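Local structure of Adp-heptose LPS heptosyltransferase II (Escherichia coli, 1PSW) at residues 183-188 against 214-219; 196-201 against 326-331; 200-205 against 264-269; 303-308 against 333-338. The protein transfers the second heptose from ADP-L-glycero-beta-D-manno-heptose to the heptosyl-Kdo2-lipid A module in building the lipopolysaccharide core. One frame throughout, in Å; residues are numbered along the deposited sequence.

In the fold
All four contacts lie in the second of the two parallel six-stranded sheets of this GT-B enzyme and in the helices packed on it. Following the chain from the N terminus, contact 1 closes a short loop, the beta-alpha-beta unit of strand 182-186, helix 199-211 and strand 215-218. From within that loop, at the start of the helix, contacts 2 and 3 set out, so both cross contact 1; contact 3 returns to strand 264-268, and contact 2 spans a much longer loop to helix 325-328. Contact 4, in series with contacts 1 and 3 but crossing contact 2, packs the C-terminal helix on edge strand 302-306. Together they tie the sheet to helices 199-211 and 332-347.

Contact 1: 183-188 against 214-219; sequences IGFCPG and YQVVLF
Ile183 and Val217 take part in a backbone ladder that illustrates how neighbouring parallel strands are joined. Ile183 N donates to Gln215 O and Ile183 O accepts from Val217 N; two residues on, Phe185 repeats the pattern with Val217 O and Phe219 N, the last bond, from Phe219 N to Phe185 O, being 2.8 Å long and almost straight at 172°.

Packing is closest on the face that carries Ile183, Phe185, Val216 and Leu218. Val216 lays CG1 over one face of the Phe185 ring, 3.7 Å from its centroid, a CH-pi contact made possible because CG1 stands anti to the backbone N (chi1 175°). Leu218 CD2 adds a second methyl, 3.7 Å from Phe185 CB. On the other face Gly184 leaves room for the Phe219 ring: Phe219 CE2 is 4.0 Å from Gly184 CA, and a beta carbon there would collide with it.

The Tyr214 end is partly open to solvent; this residue meets the strand with its ring and CB, CD1 lying 3.7 Å from Ile183 CG1. At the other end, beyond Cys186, a water takes the place of a direct backbone bond, accepting from Gly188 N and donating to Phe219 O, each at 2.8 Å.

The chemistry is thus divided: main-chain bonds, which depend little on sequence, set the register, while apolar side chains fill the faces and water completes the polar pairing where the strands part.

Contact 2: 196-201 against 326-331; sequences RWPHYH and SLIDIT
Trp197 and Leu327 bring the two backbones together, CA to CA 5.4 Å, and from there the chains spread until the CA atoms of His201 and Thr331 stand 7.1 Å apart. Both segments are junctions. Pro198 is the N-cap of helix 199-211; the other chain leaves helix 325-328 in a turn, with Ile330 N bonded to Leu327 O, and reaches Thr331, whose OG1 caps Arg334 N at the start of the next helix.

Two ring N-H groups read the carbonyls of that turn. Trp197 NE1 donates to Ile330 O at 2.9 Å; the oxygen lies near the indole plane, although the donor is tilted 29° from the carbonyl plane. His201 NE2 donates to Ile328 O, also at 2.9 Å and again with the oxygen close to the ring plane. With CG anti to the backbone N (chi1 -164°), the tryptophan turns its pyrrole edge to the turn, and His201 CB lies over the centre of one indole face. Leu327 splits its branches, CD1 3.5 Å from Arg196 O and CD2 3.9 Å from Trp197 CD1. Pro198 CG meets Ile328 CG1 at 3.8 Å, the side chains crossing nearly at right angles. A leucine in place of Trp197 would probably leave Ile330 O without its ring donor and open a gap beneath His201.

Outward, Trp197 touches Leu286 of strand 283-287 and Val335 of helix 332-347, and Tyr202 of helix 199-211 meets it edge-to-face, so the indole sits where sheet and both helices converge.

Contact 3: 200-205 against 264-269; sequences YHYAEL and AIVTND
Tyr202 spans the space between helix and strand and touches Val266, Thr267 and Asn268 in turn. A first torsion of -88° sets its CG beside the backbone N and sends the ring toward the strand, where CE1 slides past Val266 CG1 at 3.8 Å. At the far end the hydroxyl OH lies 3.6 Å from Thr267 CA and gives a weak hydrogen bond to Asn268 OD1 at 3.1 Å. That oxygen lies near the ring plane, and the amide is turned 73° against the ring.

The amide is fixed more firmly by others: OD1 accepts from Trp197 N, and ND2 donates to Gly188 O. One turn further along the helix, Leu205 points its CD2 tip to tip at Val266 CG2, 4.1 Å away; here CG stands opposite the backbone N, extending the leucine from the helix. Thr267 faces away, its OG1 bonded to Asn268 O at 2.9 Å on a lone pair in the carbonyl plane. Reducing Tyr202 to a valine would probably open a gap over Val266 and leave Asn268 OD1 with Trp197 N but without the hydroxyl.

Helix and strand run nearly antiparallel, at 165°, their axes 11.3 Å apart. This is the layered alpha/beta packing of a Rossmann-like domain, as in the GT-B glycosyltransferases: a helix from one beta-alpha-beta crossover reaches over to the central strand next to its own.

Contact 4: 303-308 against 333-338; sequences RVIRLI and QRVLEE
Leu307 and Arg334 meet methyl to flat group: Leu307 CD2 rests over the centre of one guanidinium face, 3.7 Å from Arg334 CZ. A bend at chi3 (-68°) in the arginine turns that flat group to the leucine, while its aliphatic part runs beside Ile305, with Arg334 CD 3.8 Å from Ile305 CG2. Ile305 reaches on with CD1 to Glu338 CB, at 4.1 Å, and more loosely to Val335.

At the other end Arg303 and Glu338 cross almost perpendicularly without forming a salt bridge. Glu338 OE2 lies against the aliphatic part of the arginine, 3.4 Å from Arg303 CG, and is 4.4 Å from Arg303 NE, well out of the guanidinium plane; no N-H points at it, so any attraction is probably one of charge alone. The second carboxylate oxygen is tied to the strand indirectly: a water donates to Val304 O at 2.8 Å and, over a longer 3.3 Å, to Glu338 OE1.

A second shell positions these groups. Arg303 NH1 is held by His300 O, and backbone bonds to Ala285 place Arg303 and Ile305 beside strand 283-287.

Strand 302-306 is the outermost on this side of the sheet, and helix 332-347 lies over it at 165°, with 10.5 Å between axes. Val335 also touches Leu286 of the adjoining strand, and with Leu336 packs on Leu205 of helix 199-211, which makes the two helices neighbours on one side of the sheet.

Contact 1: 183-188 against 214-219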
# COMPACT_ATOMS: atom_id res chain seq x y z
N ILE A 183 -15.08 -11.91 1.82
CA ILE A 183 -14.81 -10.67 2.53
C ILE A 183 -13.36 -10.87 2.95
O ILE A 183 -12.99 -11.94 3.44
CB ILE A 183 -15.69 -10.52 3.77
CG1 ILE A 183 -17.17 -10.41 3.36
CG2 ILE A 183 -15.24 -9.29 4.56
CD1 ILE A 183 -17.51 -9.14 2.59
N GLY A 184 -12.52 -9.87 2.73
CA GLY A 184 -11.14 -10.00 3.12
C GLY A 184 -10.82 -9.20 4.38
O GLY A 184 -11.33 -8.10 4.56
N PHE A 185 -9.99 -9.78 5.26
CA PHE A 185 -9.56 -9.12 6.50
C PHE A 185 -8.04 -8.93 6.42
O PHE A 185 -7.33 -9.79 5.92
CB PHE A 185 -9.84 -9.99 7.74
CG PHE A 185 -11.29 -10.11 8.13
CD1 PHE A 185 -12.28 -9.44 7.43
CD2 PHE A 185 -11.66 -10.90 9.22
CE1 PHE A 185 -13.64 -9.55 7.80
CE2 PHE A 185 -13.00 -11.02 9.61
CZ PHE A 185 -13.99 -10.34 8.90
N CYS A 186 -7.55 -7.81 6.94
CA CYS A 186 -6.11 -7.52 6.98
C CYS A 186 -5.87 -7.12 8.43
O CYS A 186 -5.75 -5.95 8.75
CB CYS A 186 -5.77 -6.36 6.05
SG CYS A 186 -6.16 -6.63 4.31
N PRO A 187 -5.80 -8.11 9.34
CA PRO A 187 -5.59 -7.93 10.78
C PRO A 187 -4.24 -7.43 11.29
O PRO A 187 -4.13 -7.04 12.45
CB PRO A 187 -5.94 -9.31 11.34
CG PRO A 187 -5.39 -10.21 10.29
CD PRO A 187 -5.81 -9.55 8.99
N GLY A 188 -3.23 -7.43 10.42
CA GLY A 188 -1.92 -6.97 10.84
C GLY A 188 -1.77 -5.46 10.76
O GLY A 188 -2.72 -4.75 10.46
N TYR A 214 -21.34 -15.25 3.74
CA TYR A 214 -20.03 -14.90 3.18
C TYR A 214 -18.96 -15.86 3.68
O TYR A 214 -19.20 -16.65 4.59
CB TYR A 214 -19.65 -13.47 3.60
CG TYR A 214 -20.47 -12.37 2.97
CD1 TYR A 214 -20.16 -11.88 1.70
CD2 TYR A 214 -21.59 -11.83 3.63
CE1 TYR A 214 -20.93 -10.89 1.09
CE2 TYR A 214 -22.36 -10.84 3.03
CZ TYR A 214 -22.03 -10.38 1.77
OH TYR A 214 -22.80 -9.41 1.16
N GLN A 215 -17.78 -15.80 3.06
CA GLN A 215 -16.64 -16.59 3.51
C GLN A 215 -15.59 -15.52 3.78
O GLN A 215 -15.64 -14.43 3.20
CB GLN A 215 -16.16 -17.58 2.45
CG GLN A 215 -15.59 -16.98 1.17
CD GLN A 215 -14.99 -18.05 0.28
OE1 GLN A 215 -14.02 -18.71 0.65
NE2 GLN A 215 -15.57 -18.23 -0.91
N VAL A 216 -14.65 -15.81 4.67
CA VAL A 216 -13.62 -14.84 5.04
C VAL A 216 -12.22 -15.30 4.64
O VAL A 216 -11.92 -16.50 4.66
CB VAL A 216 -13.69 -14.56 6.57
CG1 VAL A 216 -12.55 -13.64 7.01
CG2 VAL A 216 -15.04 -13.95 6.91
N VAL A 217 -11.39 -14.34 4.25
CA VAL A 217 -10.02 -14.62 3.87
C VAL A 217 -9.15 -13.61 4.60
O VAL A 217 -9.42 -12.41 4.57
CB VAL A 217 -9.81 -14.45 2.34
CG1 VAL A 217 -8.37 -14.78 1.98
CG2 VAL A 217 -10.78 -15.35 1.58
N LEU A 218 -8.10 -14.10 5.26
CA LEU A 218 -7.19 -13.26 6.03
C LEU A 218 -5.92 -13.04 5.22
O LEU A 218 -5.28 -14.00 4.79
CB LEU A 218 -6.84 -13.94 7.35
CG LEU A 218 -8.03 -14.56 8.10
CD1 LEU A 218 -7.56 -15.39 9.30
CD2 LEU A 218 -8.97 -13.44 8.56
N PHE A 219 -5.55 -11.77 5.02
CA PHE A 219 -4.35 -11.42 4.27
C PHE A 219 -3.30 -10.82 5.20
O PHE A 219 -3.65 -10.18 6.19
CB PHE A 219 -4.65 -10.39 3.18
CG PHE A 219 -5.62 -10.85 2.14
CD1 PHE A 219 -5.25 -11.80 1.20
CD2 PHE A 219 -6.91 -10.32 2.08
CE1 PHE A 219 -6.15 -12.22 0.21
CE2 PHE A 219 -7.81 -10.73 1.11
CZ PHE A 219 -7.43 -11.68 0.17
O HOH W 1 -2.87 -7.95 7.68

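Contact 2: 196-201 against 326-331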
# COMPACT_ATOMS: atom_id res chain seq x y z
N ARG A 196 -3.72 -2.26 15.78
CA ARG A 196 -4.51 -3.40 15.34
C ARG A 196 -5.84 -3.58 16.04
O ARG A 196 -5.95 -3.46 17.27
CB ARG A 196 -3.71 -4.70 15.51
CG ARG A 196 -2.56 -4.86 14.54
CD ARG A 196 -2.05 -6.29 14.55
NE ARG A 196 -0.83 -6.45 15.32
CZ ARG A 196 -0.33 -7.62 15.70
NH1 ARG A 196 -0.94 -8.75 15.39
NH2 ARG A 196 0.80 -7.65 16.41
N TRP A 197 -6.88 -3.84 15.26
CA TRP A 197 -8.18 -4.10 15.85
C TRP A 197 -7.93 -5.47 16.47
O TRP A 197 -7.25 -6.30 15.88
CB TRP A 197 -9.24 -4.20 14.77
CG TRP A 197 -10.64 -4.09 15.26
CD1 TRP A 197 -11.11 -3.23 16.21
CD2 TRP A 197 -11.77 -4.80 14.75
NE1 TRP A 197 -12.49 -3.35 16.31
CE2 TRP A 197 -12.91 -4.30 15.42
CE3 TRP A 197 -11.93 -5.79 13.77
CZ2 TRP A 197 -14.19 -4.79 15.17
CZ3 TRP A 197 -13.22 -6.27 13.51
CH2 TRP A 197 -14.33 -5.75 14.20
N PRO A 198 -8.46 -5.73 17.68
CA PRO A 198 -8.26 -7.02 18.37
C PRO A 198 -8.59 -8.28 17.57
O PRO A 198 -9.60 -8.35 16.87
CB PRO A 198 -9.15 -6.89 19.60
CG PRO A 198 -9.07 -5.42 19.91
CD PRO A 198 -9.21 -4.79 18.54
N HIS A 199 -7.73 -9.29 17.71
CA HIS A 199 -7.93 -10.56 17.04
C HIS A 199 -9.31 -11.14 17.34
O HIS A 199 -9.95 -11.74 16.47
CB HIS A 199 -6.85 -11.58 17.46
CG HIS A 199 -6.83 -11.88 18.93
ND1 HIS A 199 -6.20 -11.06 19.85
CD2 HIS A 199 -7.36 -12.90 19.64
CE1 HIS A 199 -6.35 -11.57 21.06
NE2 HIS A 199 -7.05 -12.68 20.96
N TYR A 200 -9.80 -10.97 18.57
CA TYR A 200 -11.11 -11.51 18.90
C TYR A 200 -12.25 -10.73 18.27
O TYR A 200 -13.33 -11.27 18.05
CB TYR A 200 -11.29 -11.60 20.42
CG TYR A 200 -10.85 -10.37 21.18
CD1 TYR A 200 -11.72 -9.31 21.40
CD2 TYR A 200 -9.56 -10.29 21.70
CE1 TYR A 200 -11.32 -8.20 22.13
CE2 TYR A 200 -9.15 -9.20 22.42
CZ TYR A 200 -10.03 -8.15 22.64
OH TYR A 200 -9.61 -7.08 23.37
N HIS A 201 -12.03 -9.45 17.99
CA HIS A 201 -13.07 -8.68 17.32
C HIS A 201 -13.15 -9.16 15.87
O HIS A 201 -14.25 -9.32 15.33
CB HIS A 201 -12.78 -7.17 17.36
CG HIS A 201 -13.16 -6.52 18.66
ND1 HIS A 201 -13.95 -7.14 19.60
CD2 HIS A 201 -12.86 -5.30 19.16
CE1 HIS A 201 -14.12 -6.34 20.63
NE2 HIS A 201 -13.47 -5.22 20.40
N SER A 326 -8.93 2.56 22.24
CA SER A 326 -9.72 3.17 21.16
C SER A 326 -10.15 2.16 20.10
O SER A 326 -11.18 2.35 19.45
CB SER A 326 -8.95 4.32 20.52
OG SER A 326 -7.74 3.89 19.92
N LEU A 327 -9.36 1.11 19.91
CA LEU A 327 -9.69 0.07 18.93
C LEU A 327 -10.52 -1.02 19.59
O LEU A 327 -11.42 -1.59 18.98
CB LEU A 327 -8.41 -0.51 18.32
CG LEU A 327 -7.92 0.27 17.07
CD1 LEU A 327 -6.48 -0.06 16.74
CD2 LEU A 327 -8.84 -0.06 15.90
N ILE A 328 -10.21 -1.31 20.85
CA ILE A 328 -10.97 -2.30 21.59
C ILE A 328 -12.42 -1.81 21.67
O ILE A 328 -13.36 -2.60 21.59
CB ILE A 328 -10.40 -2.49 23.02
CG1 ILE A 328 -9.05 -3.20 22.94
CG2 ILE A 328 -11.37 -3.27 23.89
CD1 ILE A 328 -8.25 -3.22 24.23
N ASP A 329 -12.61 -0.50 21.80
CA ASP A 329 -13.96 0.07 21.90
C ASP A 329 -14.77 0.05 20.61
O ASP A 329 -15.97 0.34 20.62
CB ASP A 329 -13.90 1.50 22.45
CG ASP A 329 -13.54 1.53 23.93
OD1 ASP A 329 -13.57 0.46 24.58
OD2 ASP A 329 -13.23 2.63 24.46
N ILE A 330 -14.14 -0.28 19.48
CA ILE A 330 -14.88 -0.37 18.23
C ILE A 330 -15.46 -1.78 18.17
O ILE A 330 -14.72 -2.75 18.00
CB ILE A 330 -13.98 -0.12 17.01
CG1 ILE A 330 -13.53 1.35 16.98
CG2 ILE A 330 -14.73 -0.46 15.71
CD1 ILE A 330 -12.67 1.73 15.79
N THR A 331 -16.77 -1.90 18.32
CA THR A 331 -17.43 -3.20 18.33
C THR A 331 -17.62 -3.83 16.96
O THR A 331 -17.76 -3.14 15.96
CB THR A 331 -18.82 -3.12 19.00
OG1 THR A 331 -19.73 -2.44 18.12
CG2 THR A 331 -18.74 -2.35 20.31

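Contact 3: 200-205 against 264-269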
# COMPACT_ATOMS: atom_id res chain seq x y z
N TYR A 200 -9.80 -10.97 18.57
CA TYR A 200 -11.11 -11.51 18.90
C TYR A 200 -12.25 -10.73 18.27
O TYR A 200 -13.33 -11.27 18.05
CB TYR A 200 -11.29 -11.60 20.42
CG TYR A 200 -10.85 -10.37 21.18
CD1 TYR A 200 -11.72 -9.31 21.40
CD2 TYR A 200 -9.56 -10.29 21.70
CE1 TYR A 200 -11.32 -8.20 22.13
CE2 TYR A 200 -9.15 -9.20 22.42
CZ TYR A 200 -10.03 -8.15 22.64
OH TYR A 200 -9.61 -7.08 23.37
N HIS A 201 -12.03 -9.45 17.99
CA HIS A 201 -13.07 -8.68 17.32
C HIS A 201 -13.15 -9.16 15.87
O HIS A 201 -14.25 -9.32 15.33
CB HIS A 201 -12.78 -7.17 17.36
CG HIS A 201 -13.16 -6.52 18.66
ND1 HIS A 201 -13.95 -7.14 19.60
CD2 HIS A 201 -12.86 -5.30 19.16
CE1 HIS A 201 -14.12 -6.34 20.63
NE2 HIS A 201 -13.47 -5.22 20.40
N TYR A 202 -12.01 -9.42 15.24
CA TYR A 202 -12.03 -9.92 13.87
C TYR A 202 -12.74 -11.28 13.84
O TYR A 202 -13.47 -11.58 12.89
CB TYR A 202 -10.61 -10.06 13.29
CG TYR A 202 -10.07 -8.80 12.63
CD1 TYR A 202 -10.63 -8.32 11.44
CD2 TYR A 202 -9.01 -8.09 13.19
CE1 TYR A 202 -10.15 -7.15 10.82
CE2 TYR A 202 -8.53 -6.91 12.59
CZ TYR A 202 -9.10 -6.45 11.42
OH TYR A 202 -8.63 -5.29 10.83
N ALA A 203 -12.53 -12.09 14.87
CA ALA A 203 -13.17 -13.41 14.93
C ALA A 203 -14.69 -13.29 15.03
O ALA A 203 -15.41 -13.99 14.32
CB ALA A 203 -12.62 -14.20 16.11
N GLU A 204 -15.15 -12.41 15.90
CA GLU A 204 -16.58 -12.19 16.08
C GLU A 204 -17.19 -11.69 14.77
O GLU A 204 -18.28 -12.12 14.37
CB GLU A 204 -16.82 -11.17 17.20
CG GLU A 204 -18.26 -10.74 17.42
CD GLU A 204 -19.20 -11.92 17.65
OE1 GLU A 204 -18.88 -12.78 18.50
OE2 GLU A 204 -20.25 -11.98 16.98
N LEU A 205 -16.49 -10.79 14.10
CA LEU A 205 -16.98 -10.26 12.82
C LEU A 205 -17.06 -11.36 11.78
O LEU A 205 -17.98 -11.39 10.96
CB LEU A 205 -16.07 -9.13 12.31
CG LEU A 205 -16.51 -8.48 10.98
CD1 LEU A 205 -17.92 -7.94 11.11
CD2 LEU A 205 -15.55 -7.36 10.59
N ALA A 264 -15.62 -6.92 -0.23
CA ALA A 264 -15.26 -5.83 0.65
C ALA A 264 -14.05 -6.23 1.47
O ALA A 264 -13.72 -7.42 1.57
CB ALA A 264 -16.42 -5.47 1.58
N ILE A 265 -13.40 -5.24 2.06
CA ILE A 265 -12.20 -5.45 2.87
C ILE A 265 -12.34 -4.72 4.20
O ILE A 265 -12.91 -3.64 4.26
CB ILE A 265 -10.94 -4.88 2.15
CG1 ILE A 265 -10.76 -5.56 0.79
CG2 ILE A 265 -9.72 -5.07 3.03
CD1 ILE A 265 -10.50 -7.05 0.85
N VAL A 266 -11.84 -5.34 5.27
CA VAL A 266 -11.85 -4.72 6.59
C VAL A 266 -10.37 -4.74 6.97
O VAL A 266 -9.72 -5.78 6.88
CB VAL A 266 -12.64 -5.56 7.62
CG1 VAL A 266 -12.61 -4.87 8.98
CG2 VAL A 266 -14.07 -5.74 7.16
N THR A 267 -9.84 -3.59 7.38
CA THR A 267 -8.42 -3.51 7.70
C THR A 267 -8.09 -2.41 8.70
O THR A 267 -8.89 -1.50 8.93
CB THR A 267 -7.61 -3.23 6.43
OG1 THR A 267 -6.21 -3.14 6.75
CG2 THR A 267 -8.05 -1.91 5.81
N ASN A 268 -6.90 -2.51 9.28
CA ASN A 268 -6.39 -1.51 10.20
C ASN A 268 -5.62 -0.53 9.31
O ASN A 268 -5.55 -0.70 8.10
CB ASN A 268 -5.40 -2.14 11.19
CG ASN A 268 -5.96 -3.33 11.92
OD1 ASN A 268 -7.04 -3.27 12.51
ND2 ASN A 268 -5.22 -4.43 11.90
N ASP A 269 -5.03 0.48 9.93
CA ASP A 269 -4.22 1.46 9.21
C ASP A 269 -2.92 0.73 8.88
O ASP A 269 -2.01 0.65 9.71
CB ASP A 269 -3.95 2.66 10.13
CG ASP A 269 -3.03 3.71 9.51
OD1 ASP A 269 -2.82 3.68 8.28
OD2 ASP A 269 -2.53 4.57 10.26

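Contact 4: 303-308 against 333-338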
# COMPACT_ATOMS: atom_id res chain seq x y z
N ARG A 303 -14.41 3.83 3.91
CA ARG A 303 -15.03 4.48 5.05
C ARG A 303 -14.06 4.27 6.21
O ARG A 303 -13.48 3.19 6.35
CB ARG A 303 -16.39 3.87 5.39
CG ARG A 303 -17.47 4.10 4.33
CD ARG A 303 -17.72 5.58 4.10
NE ARG A 303 -18.82 5.83 3.17
CZ ARG A 303 -18.75 5.70 1.85
NH1 ARG A 303 -17.62 5.32 1.27
NH2 ARG A 303 -19.82 5.96 1.10
N VAL A 304 -13.87 5.31 7.01
CA VAL A 304 -12.97 5.25 8.14
C VAL A 304 -13.74 5.32 9.44
O VAL A 304 -14.65 6.14 9.59
CB VAL A 304 -11.96 6.42 8.11
CG1 VAL A 304 -11.28 6.56 9.46
CG2 VAL A 304 -10.90 6.17 7.02
N ILE A 305 -13.39 4.45 10.37
CA ILE A 305 -14.03 4.44 11.68
C ILE A 305 -12.96 4.72 12.72
O ILE A 305 -11.94 4.04 12.79
CB ILE A 305 -14.68 3.08 11.98
CG1 ILE A 305 -15.72 2.76 10.91
CG2 ILE A 305 -15.33 3.11 13.37
CD1 ILE A 305 -16.41 1.42 11.10
N ARG A 306 -13.19 5.76 13.52
CA ARG A 306 -12.27 6.14 14.59
C ARG A 306 -13.12 6.80 15.67
O ARG A 306 -13.93 7.68 15.38
CB ARG A 306 -11.21 7.13 14.11
CG ARG A 306 -10.07 7.29 15.11
CD ARG A 306 -9.11 8.41 14.75
NE ARG A 306 -7.97 8.46 15.67
CZ ARG A 306 -7.17 9.51 15.83
NH1 ARG A 306 -7.38 10.63 15.15
NH2 ARG A 306 -6.15 9.45 16.68
N LEU A 307 -12.93 6.38 16.92
CA LEU A 307 -13.72 6.91 18.02
C LEU A 307 -13.06 8.07 18.76
O LEU A 307 -13.74 8.81 19.46
CB LEU A 307 -14.05 5.79 19.00
CG LEU A 307 -14.77 4.58 18.39
CD1 LEU A 307 -14.96 3.51 19.45
CD2 LEU A 307 -16.10 5.00 17.80
N ILE A 308 -11.75 8.22 18.60
CA ILE A 308 -11.04 9.30 19.28
C ILE A 308 -10.45 10.32 18.30
O ILE A 308 -10.53 10.14 17.09
CB ILE A 308 -9.90 8.74 20.16
CG1 ILE A 308 -8.90 7.97 19.30
CG2 ILE A 308 -10.48 7.82 21.23
CD1 ILE A 308 -7.65 7.55 20.04
N GLN A 333 -20.14 -5.17 15.86
CA GLN A 333 -21.46 -4.79 15.36
C GLN A 333 -21.40 -3.45 14.62
O GLN A 333 -22.05 -3.28 13.60
CB GLN A 333 -22.46 -4.70 16.52
CG GLN A 333 -23.90 -4.46 16.06
CD GLN A 333 -24.37 -5.51 15.05
OE1 GLN A 333 -24.35 -6.71 15.33
NE2 GLN A 333 -24.80 -5.05 13.88
N ARG A 334 -20.62 -2.51 15.13
CA ARG A 334 -20.49 -1.21 14.47
C ARG A 334 -19.88 -1.41 13.09
O ARG A 334 -20.36 -0.87 12.09
CB ARG A 334 -19.61 -0.26 15.30
CG ARG A 334 -19.34 1.09 14.65
CD ARG A 334 -18.30 1.88 15.44
NE ARG A 334 -18.80 2.31 16.75
CZ ARG A 334 -19.41 3.47 16.98
NH1 ARG A 334 -19.60 4.32 15.99
NH2 ARG A 334 -19.82 3.77 18.21
N VAL A 335 -18.81 -2.21 13.04
CA VAL A 335 -18.11 -2.50 11.79
C VAL A 335 -19.01 -3.27 10.82
O VAL A 335 -19.05 -2.97 9.62
CB VAL A 335 -16.81 -3.31 12.06
CG1 VAL A 335 -16.11 -3.65 10.74
CG2 VAL A 335 -15.88 -2.49 12.94
N LEU A 336 -19.73 -4.25 11.34
CA LEU A 336 -20.62 -5.05 10.51
C LEU A 336 -21.68 -4.19 9.82
O LEU A 336 -21.99 -4.39 8.65
CB LEU A 336 -21.31 -6.13 11.36
CG LEU A 336 -22.33 -7.01 10.63
CD1 LEU A 336 -21.65 -7.79 9.51
CD2 LEU A 336 -22.98 -7.95 11.63
N GLU A 337 -22.23 -3.23 10.57
CA GLU A 337 -23.24 -2.33 10.03
C GLU A 337 -22.70 -1.47 8.90
O GLU A 337 -23.37 -1.25 7.90
CB GLU A 337 -23.78 -1.43 11.14
CG GLU A 337 -24.85 -2.09 11.99
CD GLU A 337 -25.28 -1.23 13.17
OE1 GLU A 337 -25.42 0.00 12.99
OE2 GLU A 337 -25.48 -1.78 14.27
N GLU A 338 -21.48 -0.97 9.08
CA GLU A 338 -20.84 -0.15 8.06
C GLU A 338 -20.54 -1.00 6.83
O GLU A 338 -20.68 -0.56 5.69
CB GLU A 338 -19.54 0.45 8.59
CG GLU A 338 -18.83 1.35 7.60
CD GLU A 338 -19.50 2.70 7.45
OE1 GLU A 338 -19.56 3.43 8.46
OE2 GLU A 338 -19.97 3.01 6.34
O HOH W 2 -17.26 5.73 8.77